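Local coordinates for protein putative acetyltransferase (Clostridium difficile, PDB 3DSB) that is a putative GNAT-family acetyltransferase, probably moving an acyl group onto an acceptor whose identity is not established, at residues E8-E11 / D15-D18; T19-N24 / D39-G44; H58-F63 / F102-N107; Y108-C113 / V120-Y125. All coordinates share one frame; numbering follows the deposited sequence.

Interaction 1: E8-E11 / D15-D18; sequences EIRE and DDLD
Arg10 and Asp16 meet head-on in a two-pronged salt bridge that joins the end of strand 8-11 to the 3-10 turn that leads into helix 17-32. NH1 of Arg10 lies 2.8 Å from OD2 of Asp16, and NH2 of Arg10 lies 3.1 Å from OD1 of Asp16. Both bonds are nearly straight and both use syn lone pairs, as the nearly coplanar guanidinium and carboxylate, 16° apart, allow. The aliphatic part of the arginine starts between the backbone N and carbonyl carbon (chi1 56°) and then runs extended, which carries the charged head across to the 3-10 turn. Arginine suits this place because its flat end can offer two parallel N-H groups and still spare another: NH1 also donates to Glu11 O at 3.0 Å, which helps fix the rotation of the group. Arg13 brings a second positive charge close to NH2 of Arg10, which the carboxylate probably helps to offset.

In the GNAT fold this is the turn from the first strand, an edge of the sheet, into the first helix. Asp16 is short and buried, with OD2 also receiving the backbone N of Arg13, while Val66 of the strand at 65-77 packs against both partners. The solvent side is looser: the side chain of Glu11 leaves the strand away from 15-18 and is exposed, as is Asp15, just before the buried aspartate.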
loop_
_atom_site.group_PDB
_atom_site.type_symbol
_atom_site.label_atom_id
_atom_site.label_comp_id
_atom_site.label_asym_id
_atom_site.label_seq_id
_atom_site.Cartn_x
_atom_site.Cartn_y
_atom_site.Cartn_z
ATOM N N GLU A 8 -12.504 0.106 25.622
ATOM C CA GLU A 8 -12.837 -0.489 24.340
ATOM C C GLU A 8 -11.906 -0.020 23.272
ATOM O O GLU A 8 -11.209 0.990 23.427
ATOM C CB GLU A 8 -14.259 -0.140 23.906
ATOM C CG GLU A 8 -14.497 1.296 23.484
ATOM C CD GLU A 8 -15.917 1.538 22.950
ATOM O OE1 GLU A 8 -16.268 2.701 22.700
ATOM O OE2 GLU A 8 -16.673 0.558 22.798
ATOM N N ILE A 9 -11.931 -0.776 22.194
ATOM C CA ILE A 9 -11.314 -0.338 20.952
ATOM C C ILE A 9 -12.469 -0.021 20.013
ATOM O O ILE A 9 -13.418 -0.812 19.886
ATOM C CB ILE A 9 -10.380 -1.437 20.374
ATOM C CG1 ILE A 9 -9.144 -1.654 21.266
ATOM C CG2 ILE A 9 -9.926 -1.052 18.934
ATOM C CD1 ILE A 9 -8.361 -2.938 20.963
ATOM N N ARG A 10 -12.396 1.126 19.354
ATOM C CA ARG A 10 -13.435 1.521 18.433
ATOM C C ARG A 10 -12.806 2.242 17.255
ATOM O O ARG A 10 -11.691 2.776 17.330
ATOM C CB ARG A 10 -14.424 2.478 19.103
ATOM C CG ARG A 10 -13.807 3.770 19.716
ATOM C CD ARG A 10 -14.872 4.852 19.998
ATOM N NE ARG A 10 -14.326 6.038 20.650
ATOM C CZ ARG A 10 -13.734 7.053 20.028
ATOM N NH1 ARG A 10 -13.549 7.035 18.695
ATOM N NH2 ARG A 10 -13.271 8.066 20.753
ATOM N N GLU A 11 -13.566 2.321 16.183
ATOM C CA GLU A 11 -13.158 3.156 15.072
ATOM C C GLU A 11 -13.056 4.609 15.543
ATOM O O GLU A 11 -13.834 5.089 16.394
ATOM C CB GLU A 11 -14.172 3.008 13.924
ATOM C CG GLU A 11 -14.121 1.617 13.275
ATOM C CD GLU A 11 -15.004 1.445 12.022
ATOM O OE1 GLU A 11 -15.650 2.430 11.610
ATOM O OE2 GLU A 11 -15.014 0.309 11.473
ATOM N N ASP A 15 -14.093 13.874 16.100
ATOM C CA ASP A 15 -13.658 14.479 17.370
ATOM C C ASP A 15 -12.300 14.023 17.888
ATOM O O ASP A 15 -11.720 14.667 18.749
ATOM C CB ASP A 15 -14.700 14.231 18.467
ATOM C CG ASP A 15 -15.772 15.297 18.487
ATOM O OD1 ASP A 15 -16.519 15.354 19.488
ATOM O OD2 ASP A 15 -15.842 16.096 17.515
ATOM N N ASP A 16 -11.812 12.893 17.374
ATOM C CA ASP A 16 -10.511 12.380 17.776
ATOM C C ASP A 16 -9.349 13.032 17.005
ATOM O O ASP A 16 -8.174 12.731 17.287
ATOM C CB ASP A 16 -10.461 10.897 17.472
ATOM C CG ASP A 16 -11.478 10.079 18.250
ATOM O OD1 ASP A 16 -11.733 10.388 19.447
ATOM O OD2 ASP A 16 -11.958 9.091 17.657
ATOM N N LEU A 17 -9.661 13.909 16.059
ATOM C CA LEU A 17 -8.630 14.514 15.199
ATOM C C LEU A 17 -7.438 15.059 15.981
ATOM O O LEU A 17 -6.291 14.759 15.674
ATOM C CB LEU A 17 -9.228 15.638 14.323
ATOM C CG LEU A 17 -8.231 16.536 13.552
ATOM C CD1 LEU A 17 -7.484 15.720 12.494
ATOM C CD2 LEU A 17 -8.897 17.700 12.853
ATOM N N ASP A 18 -7.686 15.915 16.969
ATOM C CA ASP A 18 -6.556 16.567 17.608
ATOM C C ASP A 18 -5.670 15.582 18.355
ATOM O O ASP A 18 -4.435 15.684 18.313
ATOM C CB ASP A 18 -7.032 17.667 18.576
ATOM C CG ASP A 18 -7.567 18.886 17.857
ATOM O OD1 ASP A 18 -7.514 18.935 16.607
ATOM O OD2 ASP A 18 -8.047 19.808 18.559
#

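Interaction 2: T19-N24 / D39-G44; sequences TIAKFN and DVLTKG
Leu41 and Ala21 carry the apolar part of the contact between helices 19-24 and 39-44, whose axes approach to 9.5 Å with their directions 129° apart. With chi1 at 170°, Leu41 holds CG opposite its own N, and both methyls reach the first helix. CD2 rests on the backbone, 3.3 Å from Ala21 O, while CD1 lies 4.0 Å from Asn24 CB. Alanine suits the nearest point because its single methyl lets the chains come close: the CA atoms of Ala21 and Thr42 are 5.8 Å apart. Ala21 CB also faces Thr42 OG1 at 4.2 Å, but that hydroxyl is engaged with Met38 O in its own helix.

The polar bonds run within each helix rather than between them. Asn24 ND2 turns back to Ile20 O at 2.9 Å, coming from above the carbonyl plane, and the backbone N of Asn24 reaches the same oxygen from the opposite face. ND2 also bonds to Gln69 OE1 of the sheet. On the outer side of the other helix, Lys43 and Asp39, one turn apart, form a salt bridge.

A third group of partners comes from the second subunit: its Trp79 donates NE1 to Asn24 OD1 and packs on Leu41, and its Trp76 donates to Gly44 O. With no hydrogen bond across it, the helix pair relies on shape and burial, while the buried Asn24 amide has partners at both ends and links helix, sheet and subunit interface.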
loop_
_atom_site.group_PDB
_atom_site.type_symbol
_atom_site.label_atom_id
_atom_site.label_comp_id
_atom_site.label_asym_id
_atom_site.label_seq_id
_atom_site.Cartn_x
_atom_site.Cartn_y
_atom_site.Cartn_z
ATOM N N THR A 19 -6.303 14.623 19.028
ATOM C CA THR A 19 -5.542 13.611 19.771
ATOM C C THR A 19 -4.747 12.700 18.821
ATOM O O THR A 19 -3.581 12.403 19.069
ATOM C CB THR A 19 -6.477 12.802 20.647
ATOM O OG1 THR A 19 -7.122 13.714 21.546
ATOM C CG2 THR A 19 -5.710 11.755 21.445
ATOM N N ILE A 20 -5.370 12.245 17.742
ATOM C CA ILE A 20 -4.652 11.378 16.780
ATOM C C ILE A 20 -3.484 12.129 16.132
ATOM O O ILE A 20 -2.402 11.549 15.922
ATOM C CB ILE A 20 -5.633 10.817 15.728
ATOM C CG1 ILE A 20 -6.560 9.792 16.407
ATOM C CG2 ILE A 20 -4.900 10.185 14.571
ATOM C CD1 ILE A 20 -7.724 9.331 15.541
ATOM N N ALA A 21 -3.683 13.403 15.823
ATOM C CA ALA A 21 -2.601 14.187 15.243
ATOM C C ALA A 21 -1.467 14.315 16.303
ATOM O O ALA A 21 -0.290 14.082 15.983
ATOM C CB ALA A 21 -3.105 15.559 14.751
ATOM N N LYS A 22 -1.800 14.622 17.569
ATOM C CA LYS A 22 -0.759 14.725 18.576
ATOM C C LYS A 22 -0.008 13.382 18.723
ATOM O O LYS A 22 1.218 13.349 18.816
ATOM C CB LYS A 22 -1.381 15.161 19.920
ATOM C CG LYS A 22 -0.452 15.094 21.112
ATOM C CD LYS A 22 -1.182 15.506 22.383
ATOM C CE LYS A 22 -2.130 14.409 22.824
ATOM N NZ LYS A 22 -2.625 14.714 24.214
ATOM N N PHE A 23 -0.750 12.274 18.741
ATOM C CA PHE A 23 -0.112 10.968 18.892
ATOM C C PHE A 23 0.847 10.689 17.731
ATOM O O PHE A 23 1.953 10.141 17.912
ATOM C CB PHE A 23 -1.157 9.854 18.901
ATOM C CG PHE A 23 -1.908 9.691 20.201
ATOM C CD1 PHE A 23 -1.625 10.465 21.315
ATOM C CD2 PHE A 23 -2.881 8.695 20.286
ATOM C CE1 PHE A 23 -2.322 10.258 22.536
ATOM C CE2 PHE A 23 -3.608 8.499 21.479
ATOM C CZ PHE A 23 -3.313 9.273 22.587
ATOM N N ASN A 24 0.444 11.089 16.523
ATOM C CA ASN A 24 1.309 10.846 15.374
ATOM C C ASN A 24 2.559 11.717 15.367
ATOM O O ASN A 24 3.650 11.224 15.015
ATOM C CB ASN A 24 0.500 10.978 14.094
ATOM C CG ASN A 24 -0.161 9.675 13.745
ATOM O OD1 ASN A 24 0.484 8.783 13.163
ATOM N ND2 ASN A 24 -1.411 9.504 14.176
ATOM N N ASP A 39 0.616 21.430 10.302
ATOM C CA ASP A 39 -0.417 21.824 9.345
ATOM C C ASP A 39 -0.682 20.639 8.404
ATOM O O ASP A 39 -1.830 20.256 8.171
ATOM C CB ASP A 39 0.029 23.066 8.544
ATOM C CG ASP A 39 -1.049 23.565 7.627
ATOM O OD1 ASP A 39 -2.126 23.889 8.123
ATOM O OD2 ASP A 39 -0.830 23.557 6.392
ATOM N N VAL A 40 0.398 20.075 7.870
ATOM C CA VAL A 40 0.274 18.968 6.928
ATOM C C VAL A 40 -0.320 17.721 7.585
ATOM O O VAL A 40 -1.241 17.088 7.034
ATOM C CB VAL A 40 1.657 18.634 6.315
ATOM C CG1 VAL A 40 1.597 17.401 5.451
ATOM C CG2 VAL A 40 2.196 19.845 5.539
ATOM N N LEU A 41 0.184 17.391 8.774
ATOM C CA LEU A 41 -0.282 16.204 9.484
ATOM C C LEU A 41 -1.770 16.333 9.828
ATOM O O LEU A 41 -2.538 15.381 9.683
ATOM C CB LEU A 41 0.551 16.003 10.753
ATOM C CG LEU A 41 0.046 14.943 11.734
ATOM C CD1 LEU A 41 0.080 13.543 11.068
ATOM C CD2 LEU A 41 0.923 14.962 12.994
ATOM N N THR A 42 -2.175 17.510 10.319
ATOM C CA THR A 42 -3.592 17.699 10.680
ATOM C C THR A 42 -4.489 17.452 9.474
ATOM O O THR A 42 -5.500 16.762 9.568
ATOM C CB THR A 42 -3.795 19.076 11.316
ATOM O OG1 THR A 42 -3.036 19.105 12.547
ATOM C CG2 THR A 42 -5.313 19.285 11.592
ATOM N N LYS A 43 -4.083 18.004 8.326
ATOM C CA LYS A 43 -4.844 17.800 7.092
ATOM C C LYS A 43 -4.870 16.312 6.699
ATOM O O LYS A 43 -5.910 15.801 6.253
ATOM C CB LYS A 43 -4.236 18.589 5.925
ATOM C CG LYS A 43 -4.482 20.097 6.016
ATOM C CD LYS A 43 -3.740 20.880 4.957
ATOM C CE LYS A 43 -3.932 22.377 5.191
ATOM N NZ LYS A 43 -3.029 23.146 4.322
ATOM N N GLY A 44 -3.713 15.652 6.838
ATOM C CA GLY A 44 -3.642 14.244 6.462
ATOM C C GLY A 44 -4.506 13.367 7.345
ATOM O O GLY A 44 -5.087 12.396 6.871
#

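Interaction 3: H58-F63 / F102-N107; sequences HVYTVF and FNYLFN. With SO4 (sulfate ion), chain C.
Helix 101-115 is the central helix of the GNAT fold, lying over one side of the sheet, and here its residues Tyr104 and Leu105 rest against Tyr60 of the strand at 58-62. A chi1 of -170° sets the Tyr60 ring on the far side of CB from the backbone N and brings its CE1 and OH across the helix to Tyr104. The two tyrosine side chains meet at a slant: CE1 of Tyr60 comes to 3.9 Å from CD2 of Tyr104, and the Tyr60 hydroxyl oxygen lies equally near that carbon. Leu105 meets the base of the tyrosine, its CD2 methyl 4.1 Å from Tyr60 CB and at the ring's edge, near its plane.

Each residue type fits its depth. Leu105 is buried and also touches Ala68 of the neighbouring strand 65-77, where a branched apolar side chain fills the helix-sheet interface. Tyr104 is exposed, and a tyrosine suits such a margin because its ring can cover Tyr60 while a hydroxyl tolerates water.

At the beginning of the same helix, Phe102 N donates to O1 of a sulfate ion at 2.9 Å, and Arg98 N also binds the ion. In GNAT enzymes, the loop before this helix receives the pyrophosphate of coenzyme A, so the sulfate, probably from the crystallisation liquor, may mimic a phosphate. The chemistry thus divides along the helix: dispersion contacts hold its flank to the sheet, while backbone N-H groups at its start, probably aided by the helix dipole, attract an anion.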
loop_
_atom_site.group_PDB
_atom_site.type_symbol
_atom_site.label_atom_id
_atom_site.label_comp_id
_atom_site.label_asym_id
_atom_site.label_seq_id
_atom_site.Cartn_x
_atom_site.Cartn_y
_atom_site.Cartn_z
ATOM N N HIS A 58 -8.194 3.049 14.510
ATOM C CA HIS A 58 -8.907 2.566 15.691
ATOM C C HIS A 58 -8.196 3.162 16.894
ATOM O O HIS A 58 -6.955 3.307 16.902
ATOM C CB HIS A 58 -8.903 1.033 15.794
ATOM C CG HIS A 58 -9.743 0.360 14.756
ATOM N ND1 HIS A 58 -9.312 0.189 13.455
ATOM C CD2 HIS A 58 -11.008 -0.131 14.801
ATOM C CE1 HIS A 58 -10.265 -0.407 12.753
ATOM N NE2 HIS A 58 -11.306 -0.606 13.541
ATOM N N VAL A 59 -8.972 3.467 17.930
ATOM C CA VAL A 59 -8.424 4.023 19.146
ATOM C C VAL A 59 -8.842 3.148 20.328
ATOM O O VAL A 59 -9.919 2.510 20.330
ATOM C CB VAL A 59 -8.927 5.478 19.372
ATOM C CG1 VAL A 59 -8.285 6.413 18.359
ATOM C CG2 VAL A 59 -10.488 5.586 19.301
ATOM N N TYR A 60 -7.924 3.118 21.293
ATOM C CA TYR A 60 -8.145 2.441 22.584
ATOM C C TYR A 60 -8.575 3.510 23.585
ATOM O O TYR A 60 -7.914 4.524 23.725
ATOM C CB TYR A 60 -6.847 1.772 23.003
ATOM C CG TYR A 60 -6.927 0.833 24.183
ATOM C CD1 TYR A 60 -6.906 -0.551 23.993
ATOM C CD2 TYR A 60 -6.954 1.331 25.483
ATOM C CE1 TYR A 60 -6.957 -1.435 25.088
ATOM C CE2 TYR A 60 -6.978 0.481 26.557
ATOM C CZ TYR A 60 -6.964 -0.889 26.360
ATOM O OH TYR A 60 -6.991 -1.712 27.459
ATOM N N THR A 61 -9.747 3.315 24.206
ATOM C CA THR A 61 -10.263 4.338 25.127
ATOM C C THR A 61 -10.494 3.771 26.515
ATOM O O THR A 61 -10.837 2.584 26.679
ATOM C CB THR A 61 -11.594 4.982 24.603
ATOM O OG1 THR A 61 -12.651 4.017 24.628
ATOM C CG2 THR A 61 -11.414 5.497 23.160
ATOM N N VAL A 62 -10.304 4.640 27.497
ATOM C CA VAL A 62 -10.462 4.268 28.903
ATOM C C VAL A 62 -11.350 5.327 29.527
ATOM O O VAL A 62 -10.947 6.474 29.631
ATOM C CB VAL A 62 -9.097 4.221 29.617
ATOM C CG1 VAL A 62 -9.290 3.917 31.124
ATOM C CG2 VAL A 62 -8.137 3.180 28.952
ATOM N N PHE A 63 -12.572 4.933 29.919
ATOM C CA PHE A 63 -13.573 5.914 30.394
ATOM C C PHE A 63 -13.663 7.087 29.441
ATOM O O PHE A 63 -13.629 8.259 29.853
ATOM C CB PHE A 63 -13.284 6.376 31.834
ATOM C CG PHE A 63 -13.712 5.376 32.879
ATOM C CD1 PHE A 63 -12.980 4.198 33.088
ATOM C CD2 PHE A 63 -14.872 5.599 33.647
ATOM C CE1 PHE A 63 -13.362 3.267 34.018
ATOM C CE2 PHE A 63 -15.235 4.661 34.640
ATOM C CZ PHE A 63 -14.474 3.495 34.801
ATOM N N PHE A 102 -0.274 -1.964 23.323
ATOM C CA PHE A 102 0.269 -2.134 21.973
ATOM C C PHE A 102 -0.221 -3.493 21.422
ATOM O O PHE A 102 -0.774 -3.564 20.302
ATOM C CB PHE A 102 1.800 -2.048 22.010
ATOM C CG PHE A 102 2.451 -2.173 20.666
ATOM C CD1 PHE A 102 2.958 -1.064 20.035
ATOM C CD2 PHE A 102 2.555 -3.405 20.055
ATOM C CE1 PHE A 102 3.575 -1.190 18.763
ATOM C CE2 PHE A 102 3.142 -3.529 18.789
ATOM C CZ PHE A 102 3.665 -2.436 18.161
ATOM N N ASN A 103 -0.064 -4.551 22.217
ATOM C CA ASN A 103 -0.493 -5.854 21.752
ATOM C C ASN A 103 -2.021 -6.006 21.645
ATOM O O ASN A 103 -2.483 -6.727 20.741
ATOM C CB ASN A 103 0.084 -6.986 22.610
ATOM C CG ASN A 103 1.545 -7.168 22.422
ATOM O OD1 ASN A 103 2.146 -6.613 21.498
ATOM N ND2 ASN A 103 2.140 -8.005 23.261
ATOM N N TYR A 104 -2.810 -5.373 22.535
ATOM C CA TYR A 104 -4.271 -5.407 22.375
ATOM C C TYR A 104 -4.652 -4.843 21.001
ATOM O O TYR A 104 -5.535 -5.393 20.300
ATOM C CB TYR A 104 -5.004 -4.598 23.454
ATOM C CG TYR A 104 -5.100 -5.229 24.818
ATOM C CD1 TYR A 104 -5.598 -6.514 24.977
ATOM C CD2 TYR A 104 -4.684 -4.519 25.939
ATOM C CE1 TYR A 104 -5.675 -7.090 26.261
ATOM C CE2 TYR A 104 -4.758 -5.070 27.223
ATOM C CZ TYR A 104 -5.240 -6.355 27.364
ATOM O OH TYR A 104 -5.296 -6.901 28.647
ATOM N N LEU A 105 -4.028 -3.727 20.627
ATOM C CA LEU A 105 -4.347 -3.110 19.322
ATOM C C LEU A 105 -3.896 -3.993 18.183
ATOM O O LEU A 105 -4.631 -4.226 17.234
ATOM C CB LEU A 105 -3.691 -1.726 19.214
ATOM C CG LEU A 105 -4.331 -0.655 20.099
ATOM C CD1 LEU A 105 -3.493 0.587 20.027
ATOM C CD2 LEU A 105 -5.768 -0.401 19.653
ATOM N N PHE A 106 -2.667 -4.489 18.268
ATOM C CA PHE A 106 -2.136 -5.292 17.169
ATOM C C PHE A 106 -2.964 -6.569 16.981
ATOM O O PHE A 106 -3.280 -6.982 15.852
ATOM C CB PHE A 106 -0.681 -5.612 17.489
ATOM C CG PHE A 106 0.212 -5.439 16.339
ATOM C CD1 PHE A 106 0.874 -4.230 16.110
ATOM C CD2 PHE A 106 0.405 -6.494 15.472
ATOM C CE1 PHE A 106 1.717 -4.062 14.963
ATOM C CE2 PHE A 106 1.230 -6.361 14.368
ATOM C CZ PHE A 106 1.885 -5.141 14.112
ATOM N N ASN A 107 -3.315 -7.205 18.098
ATOM C CA ASN A 107 -4.114 -8.426 18.029
ATOM C C ASN A 107 -5.541 -8.160 17.575
ATOM O O ASN A 107 -6.172 -9.012 16.926
ATOM C CB ASN A 107 -4.024 -9.189 19.353
ATOM C CG ASN A 107 -2.702 -9.919 19.495
ATOM O OD1 ASN A 107 -2.180 -10.435 18.514
ATOM N ND2 ASN A 107 -2.137 -9.928 20.702
HETATM S S SO4 C . 3.057 -0.936 25.322
HETATM O O1 SO4 C . 1.609 -0.818 25.245
HETATM O O2 SO4 C . 3.601 -0.328 24.073
HETATM O O3 SO4 C . 3.660 -0.234 26.445
HETATM O O4 SO4 C . 3.428 -2.346 25.254
#

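Interaction 4: Y108-C113 / V120-Y125; sequences YIKNIC and VGMRLY. With BET (trimethyl glycine), chain D; BET (trimethyl glycine), chain F.
Met122, present as selenomethionine, projects from the strand at 120-125 into the side of helix 108-113 and meets Cys113, Ile109 and Lys110 there. Its chain is stretched out as far as selenium and then bends (chi3 97°), turning the terminal methyl aside to pack on Lys110. The methyl CE lies 3.6 Å from Lys110 CG, and the two side chains run at about a right angle to each other. Ile109 also crosses Met122 nearly perpendicularly, placing its CG2 branch 4.0 Å from the selenium. Cys113 lies alongside the length of the chain from CB to selenium: its SG is 3.8 Å from Met122 SE and 3.9 Å from Met122 CB.

A long, flexible residue can follow such an uneven surface, and a small cysteine leaves room for it where the backbones are nearest. Lys110 meets the selenomethionine with its aliphatic CG; the chain then bends at chi3, and NZ bonds to Leu140 O.

Further along the strand, Arg123 and Tyr125 take no part in the helix contact and border two trimethyl glycine sites; Arg123 makes a cation-pi contact with Phe84 and a salt bridge with Glu151 of the second subunit. The contact closes the beta-alpha-beta unit of strand 82-92, helix 101-115 and strand 119-127. Within the chain this last strand is the edge of the sheet, beside 82-92, but residues 122-125 pair antiparallel with a strand of the second subunit, so the sheet continues across the interface.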
loop_
_atom_site.group_PDB
_atom_site.type_symbol
_atom_site.label_atom_id
_atom_site.label_comp_id
_atom_site.label_asym_id
_atom_site.label_seq_id
_atom_site.Cartn_x
_atom_site.Cartn_y
_atom_site.Cartn_z
ATOM N N TYR A 108 -6.062 -6.974 17.889
ATOM C CA TYR A 108 -7.365 -6.572 17.374
ATOM C C TYR A 108 -7.358 -6.530 15.841
ATOM O O TYR A 108 -8.280 -7.020 15.200
ATOM C CB TYR A 108 -7.730 -5.184 17.933
ATOM C CG TYR A 108 -9.173 -4.753 17.709
ATOM C CD1 TYR A 108 -10.145 -5.102 18.646
ATOM C CD2 TYR A 108 -9.557 -3.984 16.602
ATOM C CE1 TYR A 108 -11.453 -4.742 18.505
ATOM C CE2 TYR A 108 -10.930 -3.617 16.447
ATOM C CZ TYR A 108 -11.848 -4.002 17.417
ATOM O OH TYR A 108 -13.215 -3.662 17.327
ATOM N N ILE A 109 -6.319 -5.968 15.256
ATOM C CA ILE A 109 -6.227 -5.907 13.797
ATOM C C ILE A 109 -5.993 -7.320 13.235
ATOM O O ILE A 109 -6.578 -7.680 12.208
ATOM C CB ILE A 109 -5.145 -4.899 13.354
ATOM C CG1 ILE A 109 -5.426 -3.505 13.954
ATOM C CG2 ILE A 109 -5.014 -4.901 11.829
ATOM C CD1 ILE A 109 -6.786 -2.936 13.687
ATOM N N LYS A 110 -5.159 -8.121 13.897
ATOM C CA LYS A 110 -4.970 -9.526 13.431
ATOM C C LYS A 110 -6.307 -10.235 13.392
ATOM O O LYS A 110 -6.568 -10.993 12.441
ATOM C CB LYS A 110 -3.992 -10.303 14.320
ATOM C CG LYS A 110 -2.532 -9.933 14.096
ATOM C CD LYS A 110 -1.589 -10.402 15.192
ATOM C CE LYS A 110 -1.574 -11.866 15.304
ATOM N NZ LYS A 110 -0.624 -12.291 16.375
ATOM N N ASN A 111 -7.154 -10.017 14.416
ATOM C CA ASN A 111 -8.479 -10.650 14.433
ATOM C C ASN A 111 -9.362 -10.179 13.284
ATOM O O ASN A 111 -10.062 -10.982 12.651
ATOM C CB ASN A 111 -9.180 -10.410 15.789
ATOM C CG ASN A 111 -10.597 -10.979 15.811
ATOM O OD1 ASN A 111 -11.584 -10.233 15.798
ATOM N ND2 ASN A 111 -10.699 -12.293 15.786
ATOM N N ILE A 112 -9.335 -8.886 13.000
ATOM C CA ILE A 112 -10.060 -8.370 11.825
ATOM C C ILE A 112 -9.607 -9.126 10.567
ATOM O O ILE A 112 -10.435 -9.556 9.748
ATOM C CB ILE A 112 -9.851 -6.834 11.614
ATOM C CG1 ILE A 112 -10.662 -6.041 12.661
ATOM C CG2 ILE A 112 -10.160 -6.389 10.177
ATOM C CD1 ILE A 112 -10.323 -4.557 12.673
ATOM N N CYS A 113 -8.290 -9.329 10.435
ATOM C CA CYS A 113 -7.767 -10.001 9.220
ATOM C C CYS A 113 -8.201 -11.475 9.173
ATOM O O CYS A 113 -8.607 -11.985 8.114
ATOM C CB CYS A 113 -6.237 -9.908 9.186
ATOM S SG CYS A 113 -5.685 -8.202 8.926
ATOM N N VAL A 120 -6.434 -10.892 2.555
ATOM C CA VAL A 120 -5.550 -11.979 2.163
ATOM C C VAL A 120 -4.192 -11.977 2.869
ATOM O O VAL A 120 -3.407 -12.907 2.718
ATOM C CB VAL A 120 -5.391 -12.029 0.612
ATOM C CG1 VAL A 120 -6.744 -12.354 -0.029
ATOM C CG2 VAL A 120 -4.900 -10.685 0.095
ATOM N N GLY A 121 -3.941 -10.947 3.660
ATOM C CA GLY A 121 -2.684 -10.856 4.371
ATOM C C GLY A 121 -2.620 -9.551 5.151
ATOM O O GLY A 121 -3.472 -8.673 4.973
HETATM N N MSE A 122 -1.605 -9.439 6.013
HETATM C CA MSE A 122 -1.431 -8.266 6.864
HETATM C C MSE A 122 0.036 -7.945 6.827
HETATM O O MSE A 122 0.868 -8.829 7.083
HETATM C CB MSE A 122 -1.884 -8.566 8.312
HETATM C CG MSE A 122 -1.909 -7.348 9.179
HETATM SE SE MSE A 122 -2.474 -7.854 10.975
HETATM C CE MSE A 122 -0.671 -8.002 11.755
ATOM N N ARG A 123 0.371 -6.706 6.457
ATOM C CA ARG A 123 1.756 -6.341 6.189
ATOM C C ARG A 123 2.157 -5.036 6.828
ATOM O O ARG A 123 1.297 -4.275 7.220
ATOM C CB ARG A 123 1.985 -6.275 4.679
ATOM C CG ARG A 123 1.946 -7.652 4.042
ATOM C CD ARG A 123 2.023 -7.603 2.522
ATOM N NE ARG A 123 2.256 -8.963 2.044
ATOM C CZ ARG A 123 2.292 -9.296 0.761
ATOM N NH1 ARG A 123 2.112 -8.363 -0.157
ATOM N NH2 ARG A 123 2.495 -10.567 0.430
ATOM N N LEU A 124 3.463 -4.793 6.934
ATOM C CA LEU A 124 3.929 -3.460 7.291
ATOM C C LEU A 124 5.326 -3.297 6.728
ATOM O O LEU A 124 6.012 -4.302 6.411
ATOM C CB LEU A 124 3.872 -3.185 8.808
ATOM C CG LEU A 124 4.712 -4.071 9.733
ATOM C CD1 LEU A 124 6.202 -3.699 9.731
ATOM C CD2 LEU A 124 4.165 -4.016 11.176
ATOM N N TYR A 125 5.784 -2.052 6.618
ATOM C CA TYR A 125 7.233 -1.807 6.320
ATOM C C TYR A 125 7.818 -0.977 7.455
ATOM O O TYR A 125 7.118 -0.143 8.058
ATOM C CB TYR A 125 7.482 -1.184 4.903
ATOM C CG TYR A 125 6.782 0.162 4.676
ATOM C CD1 TYR A 125 7.413 1.362 5.055
ATOM C CD2 TYR A 125 5.479 0.235 4.156
ATOM C CE1 TYR A 125 6.774 2.612 4.919
ATOM C CE2 TYR A 125 4.855 1.485 3.960
ATOM C CZ TYR A 125 5.496 2.662 4.380
ATOM O OH TYR A 125 4.899 3.929 4.278
HETATM N N BET D . 1.688 -10.980 -3.275
HETATM C CA BET D . 0.268 -10.581 -3.557
HETATM C C BET D . -0.267 -10.633 -4.981
HETATM O O BET D . -0.973 -9.671 -5.445
HETATM O OXT BET D . -0.086 -11.721 -5.592
HETATM C C1 BET D . 2.383 -9.800 -2.794
HETATM C C2 BET D . 1.810 -12.016 -2.239
HETATM C C3 BET D . 2.395 -11.481 -4.461
HETATM N N BET F . 7.113 7.492 4.890
HETATM C CA BET F . 5.807 8.140 4.600
HETATM C C BET F . 4.909 8.539 5.744
HETATM O O BET F . 3.612 8.307 5.793
HETATM O OXT BET F . 5.546 9.264 6.518
HETATM C C1 BET F . 8.211 8.055 4.089
HETATM C C2 BET F . 7.486 7.509 6.313
HETATM C C3 BET F . 6.922 6.130 4.415
#

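From the N terminus, the four contacts follow one another in series, none nested in or crossing another. Interaction 1 closes the short turn from the first strand into the first helix. Interaction 2 closes the connection between the first two helices; Leu17, next to the salt bridge, packs on Thr42. Interaction 3 spans the longest excursion, through strands 65-77 and 82-92, and bonds to interaction 1 through neighbouring strands 7-11 and 56-62. Interaction 4 closes the turn from the same helix 101-115 to strand 119-127, with Phe106 touching Met122. Interactions 2 and 4, on opposite sides of the chain's centre, both meet the second subunit.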